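Thioredoxin reductase (Streptomyces clavuligerus, PDB 4NTD) is a flavoenzyme of the thioredoxin reductase family that uses FAD in forming the disulfide bond of the natural product holomycin. Local coordinates at residues V33-A38 with R54-V59; R134-T139 with W293-V298; H161-H166 with L189-W194. All coordinates share one frame; numbering follows the deposited sequence.

Interaction 1: residues V33-A38 with R54-V59. With FAD (flavin-adenine dinucleotide), chain C.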
loop_
_atom_site.group_PDB
_atom_site.type_symbol
_atom_site.label_atom_id
_atom_site.label_comp_id
_atom_site.label_asym_id
_atom_site.label_seq_id
_atom_site.Cartn_x
_atom_site.Cartn_y
_atom_site.Cartn_z
ATOM N N VAL A 33 -2.022 -18.866 10.070
ATOM C CA VAL A 33 -2.722 -17.582 10.024
ATOM C C VAL A 33 -4.174 -17.753 9.586
ATOM O O VAL A 33 -4.461 -18.464 8.623
ATOM C CB VAL A 33 -2.044 -16.590 9.049
ATOM C CG1 VAL A 33 -2.604 -15.185 9.245
ATOM C CG2 VAL A 33 -0.533 -16.589 9.232
ATOM N N VAL A 34 -5.082 -17.104 10.311
ATOM C CA VAL A 34 -6.449 -16.918 9.844
ATOM C C VAL A 34 -6.616 -15.457 9.438
ATOM O O VAL A 34 -6.368 -14.547 10.235
ATOM C CB VAL A 34 -7.501 -17.312 10.904
ATOM C CG1 VAL A 34 -8.905 -16.952 10.426
ATOM C CG2 VAL A 34 -7.421 -18.801 11.198
ATOM N N VAL A 35 -7.016 -15.247 8.188
ATOM C CA VAL A 35 -7.283 -13.916 7.661
ATOM C C VAL A 35 -8.795 -13.721 7.666
ATOM O O VAL A 35 -9.525 -14.473 7.015
ATOM C CB VAL A 35 -6.715 -13.750 6.236
ATOM C CG1 VAL A 35 -6.999 -12.355 5.697
ATOM C CG2 VAL A 35 -5.216 -14.020 6.228
ATOM N N ILE A 36 -9.256 -12.726 8.419
ATOM C CA ILE A 36 -10.684 -12.450 8.558
ATOM C C ILE A 36 -11.047 -11.290 7.633
ATOM O O ILE A 36 -10.706 -10.132 7.901
ATOM C CB ILE A 36 -11.060 -12.136 10.020
ATOM C CG1 ILE A 36 -10.560 -13.259 10.942
ATOM C CG2 ILE A 36 -12.570 -11.970 10.154
ATOM C CD1 ILE A 36 -10.710 -12.978 12.421
ATOM N N GLY A 37 -11.737 -11.622 6.544
ATOM C CA GLY A 37 -12.051 -10.670 5.483
ATOM C C GLY A 37 -11.159 -10.907 4.279
ATOM O O GLY A 37 -9.936 -10.986 4.417
ATOM N N ALA A 38 -11.774 -11.028 3.104
ATOM C CA ALA A 38 -11.053 -11.286 1.859
ATOM C C ALA A 38 -11.382 -10.232 0.806
ATOM O O ALA A 38 -11.710 -10.550 -0.342
ATOM C CB ALA A 38 -11.360 -12.685 1.344
ATOM N N ARG A 54 3.235 -20.655 4.619
ATOM C CA ARG A 54 2.457 -20.663 5.853
ATOM C C ARG A 54 1.076 -21.206 5.519
ATOM O O ARG A 54 0.551 -20.943 4.434
ATOM C CB ARG A 54 2.336 -19.258 6.445
ATOM C CG ARG A 54 3.661 -18.617 6.824
ATOM C CD ARG A 54 4.366 -19.377 7.936
ATOM N NE ARG A 54 5.602 -18.711 8.337
ATOM C CZ ARG A 54 6.453 -19.167 9.254
ATOM N NH1 ARG A 54 6.222 -20.310 9.895
ATOM N NH2 ARG A 54 7.549 -18.469 9.532
ATOM N N ARG A 55 0.500 -21.970 6.445
ATOM C CA ARG A 55 -0.838 -22.517 6.263
ATOM C C ARG A 55 -1.875 -21.458 6.633
ATOM O O ARG A 55 -1.984 -21.060 7.796
ATOM C CB ARG A 55 -1.004 -23.793 7.089
ATOM C CG ARG A 55 -0.009 -24.866 6.679
ATOM C CD ARG A 55 0.065 -24.953 5.163
ATOM N NE ARG A 55 1.430 -25.131 4.672
ATOM C CZ ARG A 55 1.830 -24.774 3.456
ATOM N NH1 ARG A 55 0.971 -24.214 2.618
ATOM N NH2 ARG A 55 3.085 -24.967 3.078
ATOM N N VAL A 56 -2.623 -21.007 5.627
ATOM C CA VAL A 56 -3.566 -19.900 5.767
ATOM C C VAL A 56 -4.999 -20.357 5.517
ATOM O O VAL A 56 -5.266 -21.085 4.563
ATOM C CB VAL A 56 -3.231 -18.773 4.763
ATOM C CG1 VAL A 56 -4.226 -17.622 4.869
ATOM C CG2 VAL A 56 -1.810 -18.273 4.984
ATOM N N VAL A 57 -5.910 -19.916 6.382
ATOM C CA VAL A 57 -7.345 -20.051 6.149
ATOM C C VAL A 57 -7.946 -18.648 6.122
ATOM O O VAL A 57 -7.708 -17.853 7.030
ATOM C CB VAL A 57 -8.037 -20.888 7.246
ATOM C CG1 VAL A 57 -9.541 -20.960 7.000
ATOM C CG2 VAL A 57 -7.440 -22.287 7.310
ATOM N N LEU A 58 -8.702 -18.342 5.070
ATOM C CA LEU A 58 -9.447 -17.090 4.998
ATOM C C LEU A 58 -10.909 -17.358 5.307
ATOM O O LEU A 58 -11.482 -18.324 4.801
ATOM C CB LEU A 58 -9.344 -16.459 3.611
ATOM C CG LEU A 58 -7.942 -16.078 3.134
ATOM C CD1 LEU A 58 -7.333 -17.181 2.279
ATOM C CD2 LEU A 58 -7.985 -14.757 2.381
ATOM N N VAL A 59 -11.501 -16.506 6.140
ATOM C CA VAL A 59 -12.939 -16.532 6.398
ATOM C C VAL A 59 -13.504 -15.182 5.963
ATOM O O VAL A 59 -13.068 -14.139 6.456
ATOM C CB VAL A 59 -13.259 -16.781 7.887
ATOM C CG1 VAL A 59 -14.758 -16.963 8.087
ATOM C CG2 VAL A 59 -12.505 -18.000 8.407
HETATM P PA FAD C . -13.346 -4.669 1.926
HETATM O O1A FAD C . -12.969 -4.633 0.469
HETATM O O2A FAD C . -14.628 -4.002 2.349
HETATM O O5B FAD C . -13.404 -6.204 2.382
HETATM C C5B FAD C . -13.729 -6.546 3.723
HETATM C C4B FAD C . -14.266 -7.966 3.730
HETATM O O4B FAD C . -14.370 -8.427 5.075
HETATM C C3B FAD C . -15.662 -8.067 3.119
HETATM O O3B FAD C . -15.666 -8.987 2.019
HETATM C C2B FAD C . -16.550 -8.545 4.256
HETATM O O2B FAD C . -17.558 -9.460 3.816
HETATM C C1B FAD C . -15.556 -9.213 5.191
HETATM N N9A FAD C . -15.938 -9.290 6.619
HETATM C C8A FAD C . -16.284 -8.267 7.420
HETATM N N7A FAD C . -16.539 -8.711 8.675
HETATM C C5A FAD C . -16.346 -10.042 8.682
HETATM C C6A FAD C . -16.437 -11.130 9.677
HETATM N N6A FAD C . -16.806 -10.861 10.949
HETATM N N1A FAD C . -16.147 -12.389 9.269
HETATM C C2A FAD C . -15.781 -12.668 8.000
HETATM N N3A FAD C . -15.675 -11.720 7.047
HETATM C C4A FAD C . -15.940 -10.418 7.324
HETATM N N1 FAD C . -11.658 2.260 -3.957
HETATM C C2 FAD C . -10.883 2.318 -5.064
HETATM O O2 FAD C . -9.651 2.178 -4.922
HETATM N N3 FAD C . -11.389 2.520 -6.294
HETATM C C4 FAD C . -12.709 2.670 -6.506
HETATM O O4 FAD C . -13.149 2.861 -7.658
HETATM C C4X FAD C . -13.631 2.608 -5.348
HETATM N N5 FAD C . -14.975 2.751 -5.463
HETATM C C5X FAD C . -15.772 2.700 -4.362
HETATM C C6 FAD C . -17.148 2.848 -4.509
HETATM C C7 FAD C . -17.995 2.800 -3.405
HETATM C C7M FAD C . -19.484 2.964 -3.588
HETATM C C8 FAD C . -17.426 2.585 -2.051
HETATM C C8M FAD C . -18.323 2.538 -0.841
HETATM C C9 FAD C . -16.052 2.436 -1.895
HETATM C C9A FAD C . -15.197 2.486 -2.999
HETATM N N10 FAD C . -13.792 2.334 -2.868
HETATM C C10 FAD C . -13.001 2.391 -4.028
HETATM C "C1'" FAD C . -13.123 2.107 -1.581
HETATM C "C2'" FAD C . -13.018 0.600 -1.338
HETATM O "O2'" FAD C . -14.314 0.088 -0.996
HETATM C "C3'" FAD C . -12.033 0.271 -0.217
HETATM O "O3'" FAD C . -10.758 0.846 -0.525
HETATM C "C4'" FAD C . -11.842 -1.232 -0.006
HETATM O "O4'" FAD C . -13.101 -1.911 0.069
HETATM C "C5'" FAD C . -11.075 -1.522 1.277
HETATM O "O5'" FAD C . -10.602 -2.867 1.233
HETATM P P FAD C . -10.608 -3.800 2.539
HETATM O O1P FAD C . -10.122 -2.999 3.715
HETATM O O2P FAD C . -9.930 -5.094 2.161
HETATM O O3P FAD C . -12.177 -4.056 2.861
#
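V35 sets its CB against CG of L58 (4.1 Å) on one face of the parallel sheet, a face shared with V33 and V56 and overlaid by helix 40-51; the other face carries V34, I36, V57 and V59, with strand 106-112 beyond it, and the adenine of FAD lies past the end of the two strands. This is the first beta-alpha-beta unit of a Rossmann-type nucleotide-binding fold, in which helix 40-51 connects strands 31-36 and 56-60. Five backbone hydrogen bonds join the parallel pair, climbing from R55 O, which receives V33 N; V33, V57, V35 and V59 each use both N and O, and G37 N closes the series. On the helix side, V56 holds CG1 anti to its own N (chi1 179°), which turns that methyl toward CG2 of V35 at 4.0 Å, the two branched side chains crossing obliquely. A38 extends the same layer by resting CB on CD2 of L58. Across the sheet, CG1 of V34 meets CG2 of V59 at 4.3 Å. I36 has its CG2 branch anti to N and sends it to N1A of the adenine, 3.7 Å away. The strand ends serve the cofactor directly: V59 O accepts the amide of G37 at 2.8 Å and also lies 3.5 Å from adenine C2A. G37 fits the first glycine of a GxGxxG sequence; any side chain there would collide with the ribose, since its CA already stands 3.3 Å from ribose oxygen O4B.

Interaction 2: residues R134-T139 with W293-V298. With FAD (flavin-adenine dinucleotide), chain C.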
loop_
_atom_site.group_PDB
_atom_site.type_symbol
_atom_site.label_atom_id
_atom_site.label_comp_id
_atom_site.label_asym_id
_atom_site.label_seq_id
_atom_site.Cartn_x
_atom_site.Cartn_y
_atom_site.Cartn_z
ATOM N N ARG A 134 -1.666 -17.026 14.410
ATOM C CA ARG A 134 -1.791 -15.587 14.165
ATOM C C ARG A 134 -3.127 -15.245 13.510
ATOM O O ARG A 134 -3.776 -16.108 12.912
ATOM C CB ARG A 134 -0.658 -15.111 13.254
ATOM C CG ARG A 134 0.747 -15.313 13.804
ATOM C CD ARG A 134 1.015 -14.414 14.997
ATOM N NE ARG A 134 2.410 -14.469 15.427
ATOM C CZ ARG A 134 2.936 -15.394 16.231
ATOM N NH1 ARG A 134 2.197 -16.386 16.723
ATOM N NH2 ARG A 134 4.226 -15.327 16.544
ATOM N N VAL A 135 -3.523 -13.978 13.624
ATOM C CA VAL A 135 -4.747 -13.471 13.000
ATOM C C VAL A 135 -4.468 -12.152 12.277
ATOM O O VAL A 135 -3.760 -11.289 12.799
ATOM C CB VAL A 135 -5.864 -13.252 14.045
ATOM C CG1 VAL A 135 -7.103 -12.628 13.408
ATOM C CG2 VAL A 135 -6.223 -14.568 14.717
ATOM N N VAL A 136 -5.020 -12.019 11.071
ATOM C CA VAL A 136 -5.063 -10.747 10.353
ATOM C C VAL A 136 -6.529 -10.351 10.217
ATOM O O VAL A 136 -7.320 -11.093 9.632
ATOM C CB VAL A 136 -4.430 -10.848 8.948
ATOM C CG1 VAL A 136 -4.531 -9.513 8.214
ATOM C CG2 VAL A 136 -2.978 -11.299 9.045
ATOM N N VAL A 137 -6.888 -9.194 10.770
ATOM C CA VAL A 137 -8.251 -8.673 10.672
ATOM C C VAL A 137 -8.303 -7.658 9.532
ATOM O O VAL A 137 -7.633 -6.624 9.578
ATOM C CB VAL A 137 -8.710 -8.028 11.997
ATOM C CG1 VAL A 137 -10.124 -7.472 11.870
ATOM C CG2 VAL A 137 -8.638 -9.044 13.130
ATOM N N ALA A 138 -9.086 -7.976 8.503
ATOM C CA ALA A 138 -9.220 -7.129 7.318
ATOM C C ALA A 138 -10.696 -7.030 6.944
ATOM O O ALA A 138 -11.097 -7.320 5.818
ATOM C CB ALA A 138 -8.402 -7.701 6.170
ATOM N N THR A 139 -11.490 -6.592 7.916
ATOM C CA THR A 139 -12.951 -6.666 7.859
ATOM C C THR A 139 -13.643 -5.414 7.303
ATOM O O THR A 139 -14.875 -5.357 7.243
ATOM C CB THR A 139 -13.494 -6.936 9.271
ATOM O OG1 THR A 139 -12.837 -6.062 10.195
ATOM C CG2 THR A 139 -13.230 -8.378 9.675
ATOM N N TRP A 293 -2.684 -8.642 13.624
ATOM C CA TRP A 293 -2.514 -7.572 12.643
ATOM C C TRP A 293 -3.879 -7.081 12.161
ATOM O O TRP A 293 -4.859 -7.828 12.192
ATOM C CB TRP A 293 -1.692 -8.064 11.442
ATOM C CG TRP A 293 -0.205 -7.859 11.574
ATOM C CD1 TRP A 293 0.534 -6.870 10.996
ATOM C CD2 TRP A 293 0.719 -8.661 12.323
ATOM N NE1 TRP A 293 1.858 -7.001 11.338
ATOM C CE2 TRP A 293 2.000 -8.092 12.152
ATOM C CE3 TRP A 293 0.590 -9.806 13.120
ATOM C CZ2 TRP A 293 3.143 -8.626 12.749
ATOM C CZ3 TRP A 293 1.729 -10.336 13.715
ATOM C CH2 TRP A 293 2.987 -9.744 13.526
ATOM N N ALA A 294 -3.930 -5.827 11.718
ATOM C CA ALA A 294 -5.142 -5.246 11.137
ATOM C C ALA A 294 -4.774 -4.406 9.918
ATOM O O ALA A 294 -3.846 -3.600 9.985
ATOM C CB ALA A 294 -5.868 -4.396 12.165
ATOM N N VAL A 295 -5.492 -4.600 8.811
ATOM C CA VAL A 295 -5.193 -3.902 7.554
ATOM C C VAL A 295 -6.451 -3.446 6.822
ATOM O O VAL A 295 -7.512 -4.057 6.948
ATOM C CB VAL A 295 -4.360 -4.777 6.584
ATOM C CG1 VAL A 295 -3.062 -5.226 7.237
ATOM C CG2 VAL A 295 -5.157 -5.980 6.099
ATOM N N GLY A 296 -6.303 -2.386 6.034
ATOM C CA GLY A 296 -7.384 -1.841 5.218
ATOM C C GLY A 296 -8.306 -0.871 5.935
ATOM O O GLY A 296 -7.913 -0.212 6.902
ATOM N N ASN A 297 -9.544 -0.793 5.447
ATOM C CA ASN A 297 -10.545 0.144 5.968
ATOM C C ASN A 297 -10.901 -0.049 7.446
ATOM O O ASN A 297 -11.428 0.875 8.064
ATOM C CB ASN A 297 -11.847 0.073 5.145
ATOM C CG ASN A 297 -11.876 1.012 3.940
ATOM O OD1 ASN A 297 -12.718 0.836 3.059
ATOM N ND2 ASN A 297 -11.003 2.020 3.902
ATOM N N VAL A 298 -10.641 -1.229 8.012
ATOM C CA VAL A 298 -10.911 -1.455 9.441
ATOM C C VAL A 298 -10.048 -0.550 10.333
ATOM O O VAL A 298 -10.444 -0.236 11.453
ATOM C CB VAL A 298 -10.774 -2.948 9.852
ATOM C CG1 VAL A 298 -9.327 -3.424 9.785
ATOM C CG2 VAL A 298 -11.349 -3.182 11.246
HETATM P PA FAD C . -13.346 -4.669 1.926
HETATM O O1A FAD C . -12.969 -4.633 0.469
HETATM O O2A FAD C . -14.628 -4.002 2.349
HETATM O O5B FAD C . -13.404 -6.204 2.382
HETATM C C5B FAD C . -13.729 -6.546 3.723
HETATM C C4B FAD C . -14.266 -7.966 3.730
HETATM O O4B FAD C . -14.370 -8.427 5.075
HETATM C C3B FAD C . -15.662 -8.067 3.119
HETATM O O3B FAD C . -15.666 -8.987 2.019
HETATM C C2B FAD C . -16.550 -8.545 4.256
HETATM O O2B FAD C . -17.558 -9.460 3.816
HETATM C C1B FAD C . -15.556 -9.213 5.191
HETATM N N9A FAD C . -15.938 -9.290 6.619
HETATM C C8A FAD C . -16.284 -8.267 7.420
HETATM N N7A FAD C . -16.539 -8.711 8.675
HETATM C C5A FAD C . -16.346 -10.042 8.682
HETATM C C6A FAD C . -16.437 -11.130 9.677
HETATM N N6A FAD C . -16.806 -10.861 10.949
HETATM N N1A FAD C . -16.147 -12.389 9.269
HETATM C C2A FAD C . -15.781 -12.668 8.000
HETATM N N3A FAD C . -15.675 -11.720 7.047
HETATM C C4A FAD C . -15.940 -10.418 7.324
HETATM N N1 FAD C . -11.658 2.260 -3.957
HETATM C C2 FAD C . -10.883 2.318 -5.064
HETATM O O2 FAD C . -9.651 2.178 -4.922
HETATM N N3 FAD C . -11.389 2.520 -6.294
HETATM C C4 FAD C . -12.709 2.670 -6.506
HETATM O O4 FAD C . -13.149 2.861 -7.658
HETATM C C4X FAD C . -13.631 2.608 -5.348
HETATM N N5 FAD C . -14.975 2.751 -5.463
HETATM C C5X FAD C . -15.772 2.700 -4.362
HETATM C C6 FAD C . -17.148 2.848 -4.509
HETATM C C7 FAD C . -17.995 2.800 -3.405
HETATM C C7M FAD C . -19.484 2.964 -3.588
HETATM C C8 FAD C . -17.426 2.585 -2.051
HETATM C C8M FAD C . -18.323 2.538 -0.841
HETATM C C9 FAD C . -16.052 2.436 -1.895
HETATM C C9A FAD C . -15.197 2.486 -2.999
HETATM N N10 FAD C . -13.792 2.334 -2.868
HETATM C C10 FAD C . -13.001 2.391 -4.028
HETATM C "C1'" FAD C . -13.123 2.107 -1.581
HETATM C "C2'" FAD C . -13.018 0.600 -1.338
HETATM O "O2'" FAD C . -14.314 0.088 -0.996
HETATM C "C3'" FAD C . -12.033 0.271 -0.217
HETATM O "O3'" FAD C . -10.758 0.846 -0.525
HETATM C "C4'" FAD C . -11.842 -1.232 -0.006
HETATM O "O4'" FAD C . -13.101 -1.911 0.069
HETATM C "C5'" FAD C . -11.075 -1.522 1.277
HETATM O "O5'" FAD C . -10.602 -2.867 1.233
HETATM P P FAD C . -10.608 -3.800 2.539
HETATM O O1P FAD C . -10.122 -2.999 3.715
HETATM O O2P FAD C . -9.930 -5.094 2.161
HETATM O O3P FAD C . -12.177 -4.056 2.861
#
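R134 passes its aliphatic chain along the rim of the W293 indole, CD reaching CZ3 near the plane of the ring at 4.3 Å. Its charged end goes elsewhere: NH2 forms a salt bridge with E326 and a hydrogen bond with Q322, while the indole NE1 is bonded to S284. At V135 the backbone takes over, its O accepting W293 N at 3.0 Å. V136 points its methyls to the face it shares with W293. CG2 packs on CB of the tryptophan, and CG1, anti to the backbone N (chi1 178°), meets CG2 of V295 at 4.2 Å. V137 is gripped through both polar backbone atoms, with its N giving an almost straight bond to W293 O (2.8 Å, 175° at the hydrogen) and its O receiving V295 N at 3.0 Å. The ladder thus formed is parallel and attaches strand 292-294, outermost in this chain, to strand 134-137 in the central sheet of the FAD-binding, Rossmann-type domain. L266 of helix 264-269 touches V137 and A294 on one face; L319 and A315 of helix 305-338 touch V136 and W293 on the other. Beyond the strand, A138 presses CB on CG2 of V295, 3.7 Å away. T139 ends the segment between two partners: CG2 lies against the adenine atoms N7A and C5A, whereas OG1, lodged between its own N and carbonyl carbon (chi1 46°), approaches CG2 of V298 at 3.4 Å and is hydrogen-bonded to R262 O. In the partner segment the chain passes through G296, which leaves room for the flavin-side phosphate, and N297 N donates to its oxygen O1P at 2.9 Å.

Interaction 3: residues H161-H166 with L189-W194. With GSH (glutathione), chain B.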
loop_
_atom_site.group_PDB
_atom_site.type_symbol
_atom_site.label_atom_id
_atom_site.label_comp_id
_atom_site.label_asym_id
_atom_site.label_seq_id
_atom_site.Cartn_x
_atom_site.Cartn_y
_atom_site.Cartn_z
ATOM N N HIS A 161 -19.853 8.771 -2.552
ATOM C CA HIS A 161 -19.047 9.426 -1.523
ATOM C C HIS A 161 -17.679 9.876 -2.038
ATOM O O HIS A 161 -17.337 11.052 -1.948
ATOM C CB HIS A 161 -18.880 8.515 -0.300
ATOM C CG HIS A 161 -17.755 8.919 0.601
ATOM N ND1 HIS A 161 -16.725 8.066 0.929
ATOM C CD2 HIS A 161 -17.487 10.091 1.224
ATOM C CE1 HIS A 161 -15.876 8.691 1.724
ATOM N NE2 HIS A 161 -16.311 9.923 1.914
ATOM N N CYS A 162 -16.920 8.940 -2.599
ATOM C CA CYS A 162 -15.474 9.094 -2.773
ATOM C C CYS A 162 -15.118 9.840 -4.100
ATOM O O CYS A 162 -15.314 9.298 -5.185
ATOM C CB CYS A 162 -14.840 7.677 -2.516
ATOM S SG CYS A 162 -13.117 7.594 -3.046
ATOM N N PRO A 163 -14.603 11.094 -3.999
ATOM C CA PRO A 163 -14.218 11.823 -5.215
ATOM C C PRO A 163 -13.043 11.223 -5.994
ATOM O O PRO A 163 -12.961 11.411 -7.206
ATOM C CB PRO A 163 -13.847 13.220 -4.689
ATOM C CG PRO A 163 -14.563 13.337 -3.391
ATOM C CD PRO A 163 -14.480 11.963 -2.810
ATOM N N TYR A 164 -12.139 10.516 -5.321
ATOM C CA TYR A 164 -11.039 9.846 -6.026
ATOM C C TYR A 164 -11.564 8.670 -6.847
ATOM O O TYR A 164 -11.110 8.434 -7.969
ATOM C CB TYR A 164 -9.937 9.412 -5.049
ATOM C CG TYR A 164 -9.341 10.605 -4.343
ATOM C CD1 TYR A 164 -8.568 11.521 -5.041
ATOM C CD2 TYR A 164 -9.591 10.850 -2.998
ATOM C CE1 TYR A 164 -8.044 12.634 -4.418
ATOM C CE2 TYR A 164 -9.071 11.963 -2.364
ATOM C CZ TYR A 164 -8.296 12.849 -3.084
ATOM O OH TYR A 164 -7.769 13.961 -2.488
ATOM N N CYS A 165 -12.545 7.963 -6.295
ATOM C CA CYS A 165 -13.150 6.815 -6.961
ATOM C C CYS A 165 -14.025 7.217 -8.146
ATOM O O CYS A 165 -14.023 6.540 -9.173
ATOM C CB CYS A 165 -13.997 6.019 -5.966
ATOM S SG CYS A 165 -13.126 5.522 -4.462
ATOM N N HIS A 166 -14.761 8.319 -7.998
ATOM C CA HIS A 166 -15.841 8.676 -8.926
ATOM C C HIS A 166 -15.724 10.032 -9.613
ATOM O O HIS A 166 -16.410 10.273 -10.607
ATOM C CB HIS A 166 -17.168 8.659 -8.176
ATOM C CG HIS A 166 -17.422 7.385 -7.440
ATOM N ND1 HIS A 166 -17.554 7.326 -6.070
ATOM C CD2 HIS A 166 -17.552 6.117 -7.887
ATOM C CE1 HIS A 166 -17.765 6.073 -5.709
ATOM N NE2 HIS A 166 -17.770 5.321 -6.792
ATOM N N LEU A 189 -16.116 21.549 -1.161
ATOM C CA LEU A 189 -14.906 22.253 -1.583
ATOM C C LEU A 189 -13.957 21.314 -2.335
ATOM O O LEU A 189 -13.342 21.708 -3.324
ATOM C CB LEU A 189 -14.199 22.880 -0.377
ATOM C CG LEU A 189 -14.991 23.959 0.372
ATOM C CD1 LEU A 189 -14.308 24.307 1.685
ATOM C CD2 LEU A 189 -15.180 25.198 -0.490
ATOM N N LEU A 190 -13.858 20.072 -1.867
ATOM C CA LEU A 190 -13.068 19.041 -2.543
ATOM C C LEU A 190 -13.618 18.731 -3.939
ATOM O O LEU A 190 -12.860 18.648 -4.907
ATOM C CB LEU A 190 -13.024 17.769 -1.685
ATOM C CG LEU A 190 -12.349 16.511 -2.242
ATOM C CD1 LEU A 190 -10.902 16.775 -2.629
ATOM C CD2 LEU A 190 -12.434 15.394 -1.212
ATOM N N LEU A 191 -14.938 18.580 -4.042
ATOM C CA LEU A 191 -15.581 18.248 -5.318
ATOM C C LEU A 191 -15.462 19.346 -6.380
ATOM O O LEU A 191 -15.563 19.063 -7.576
ATOM C CB LEU A 191 -17.051 17.874 -5.100
ATOM C CG LEU A 191 -17.252 16.478 -4.508
ATOM C CD1 LEU A 191 -18.633 16.340 -3.886
ATOM C CD2 LEU A 191 -17.043 15.407 -5.570
ATOM N N ARG A 192 -15.227 20.588 -5.952
ATOM C CA ARG A 192 -14.991 21.692 -6.894
ATOM C C ARG A 192 -13.743 21.489 -7.757
ATOM O O ARG A 192 -13.590 22.144 -8.787
ATOM C CB ARG A 192 -14.907 23.044 -6.170
ATOM C CG ARG A 192 -16.248 23.737 -6.008
ATOM C CD ARG A 192 -16.771 24.304 -7.323
ATOM N NE ARG A 192 -16.131 25.567 -7.711
ATOM C CZ ARG A 192 -15.207 25.722 -8.664
ATOM N NH1 ARG A 192 -14.748 24.693 -9.374
ATOM N NH2 ARG A 192 -14.727 26.937 -8.909
ATOM N N GLN A 193 -12.857 20.591 -7.332
ATOM C CA GLN A 193 -11.706 20.204 -8.144
ATOM C C GLN A 193 -12.121 19.418 -9.403
ATOM O O GLN A 193 -11.373 19.383 -10.381
ATOM C CB GLN A 193 -10.710 19.407 -7.284
ATOM C CG GLN A 193 -9.463 18.905 -7.999
ATOM C CD GLN A 193 -8.685 19.999 -8.710
ATOM O OE1 GLN A 193 -8.756 21.173 -8.343
ATOM N NE2 GLN A 193 -7.928 19.614 -9.731
ATOM N N TRP A 194 -13.311 18.813 -9.385
ATOM C CA TRP A 194 -13.811 18.029 -10.525
ATOM C C TRP A 194 -14.907 18.707 -11.364
ATOM O O TRP A 194 -15.154 18.291 -12.496
ATOM C CB TRP A 194 -14.318 16.668 -10.042
ATOM C CG TRP A 194 -13.226 15.688 -9.720
ATOM C CD1 TRP A 194 -12.658 14.789 -10.575
ATOM C CD2 TRP A 194 -12.580 15.503 -8.454
ATOM N NE1 TRP A 194 -11.700 14.051 -9.920
ATOM C CE2 TRP A 194 -11.630 14.471 -8.618
ATOM C CE3 TRP A 194 -12.709 16.110 -7.199
ATOM C CZ2 TRP A 194 -10.816 14.029 -7.570
ATOM C CZ3 TRP A 194 -11.896 15.673 -6.160
ATOM C CH2 TRP A 194 -10.961 14.642 -6.353
HETATM N N1 GSH B . -10.908 11.225 4.242
HETATM C CA1 GSH B . -11.036 12.589 3.726
HETATM C C1 GSH B . -10.666 13.558 4.866
HETATM O O11 GSH B . -11.575 13.820 5.692
HETATM O O12 GSH B . -9.496 14.017 4.890
HETATM C CB1 GSH B . -12.460 12.914 3.344
HETATM C CG1 GSH B . -12.594 13.316 1.875
HETATM C CD1 GSH B . -12.328 12.092 1.004
HETATM O OE1 GSH B . -11.257 11.938 0.420
HETATM N N2 GSH B . -13.397 11.305 0.857
HETATM C CA2 GSH B . -13.373 10.058 0.084
HETATM C C2 GSH B . -12.852 9.007 0.970
HETATM O O2 GSH B . -12.734 9.124 2.191
HETATM C CB2 GSH B . -12.221 9.963 -0.917
HETATM S SG2 GSH B . -12.518 9.494 -2.669
HETATM N N3 GSH B . -12.402 8.024 0.213
HETATM C CA3 GSH B . -11.655 6.981 0.772
HETATM C C3 GSH B . -12.263 5.556 0.675
HETATM O O31 GSH B . -13.326 5.322 -0.151
HETATM O O32 GSH B . -11.721 4.573 1.330
HETATM O O HOH W 1 -11.329 10.913 -9.564
#
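P163 lies in the first turn of helix 163-166, with C162 as N-cap, and its CA lies nearest that of L191 of helix 184-191, at 6.6 Å. Its ring meets three side chains of the partner segment. CG meets CD2 of L190 at 3.7 Å and CD2 of L191 at 3.9 Å, the proline crossing each leucine at about a right angle, while CB makes a CH-pi contact over the six-membered ring of W194, 3.9 Å from the centroid and 29° off the normal. W194 has CG anti to its carbonyl carbon (chi1 -76°), bringing the indole across P163 so that its CH2 edge faces Y164. The rings form an offset edge-to-face pair, with centroids 5.8 Å apart and planes at 81°. Polar ends lead to the second subunit, where R51 O receives W194 NE1 and N320 is bonded to Y164 OH; a water also sits 2.9 Å from P163 O. With an alanine in place of W194, P163 would probably lose the indole face over its CB, Y164 the edge that meets its ring, and R51 O of the second subunit its indole donor. Beyond this packing lies the redox site. L190 CD2 touches glutathione CG1 at 3.7 Å, and the tripeptide's SG2 is bonded covalently to C162 SG at 2.0 Å. C162 and C165 end a CxxC sequence that also forms a disulfide in this protein, and C165 touches the flavin cofactor. The mixed disulfide held here suggests that C162 can exchange with an outside thiol, consistent with electrons passing from substrate sulfur through C165 to FAD.

In the fold
From the N terminus, interaction 1 closes first, a short loop holding little more than helix 40-51. Strand 31-36 then leads on to interaction 2: its other edge pairs with strand 134-137, I36 exchanging probable backbone hydrogen bonds with V136 and A138, so both contacts belong to one sheet and both reach FAD. Interaction 2 spans more than 150 residues, and the whole of interaction 3 falls within that span, in the part of the chain holding the second parallel sheet. No loops cross. Interaction 3 stands apart, its centre about 34 Å from that of interaction 1 and about 27 Å from that of interaction 2, with the extended cofactor running between sheet and redox site.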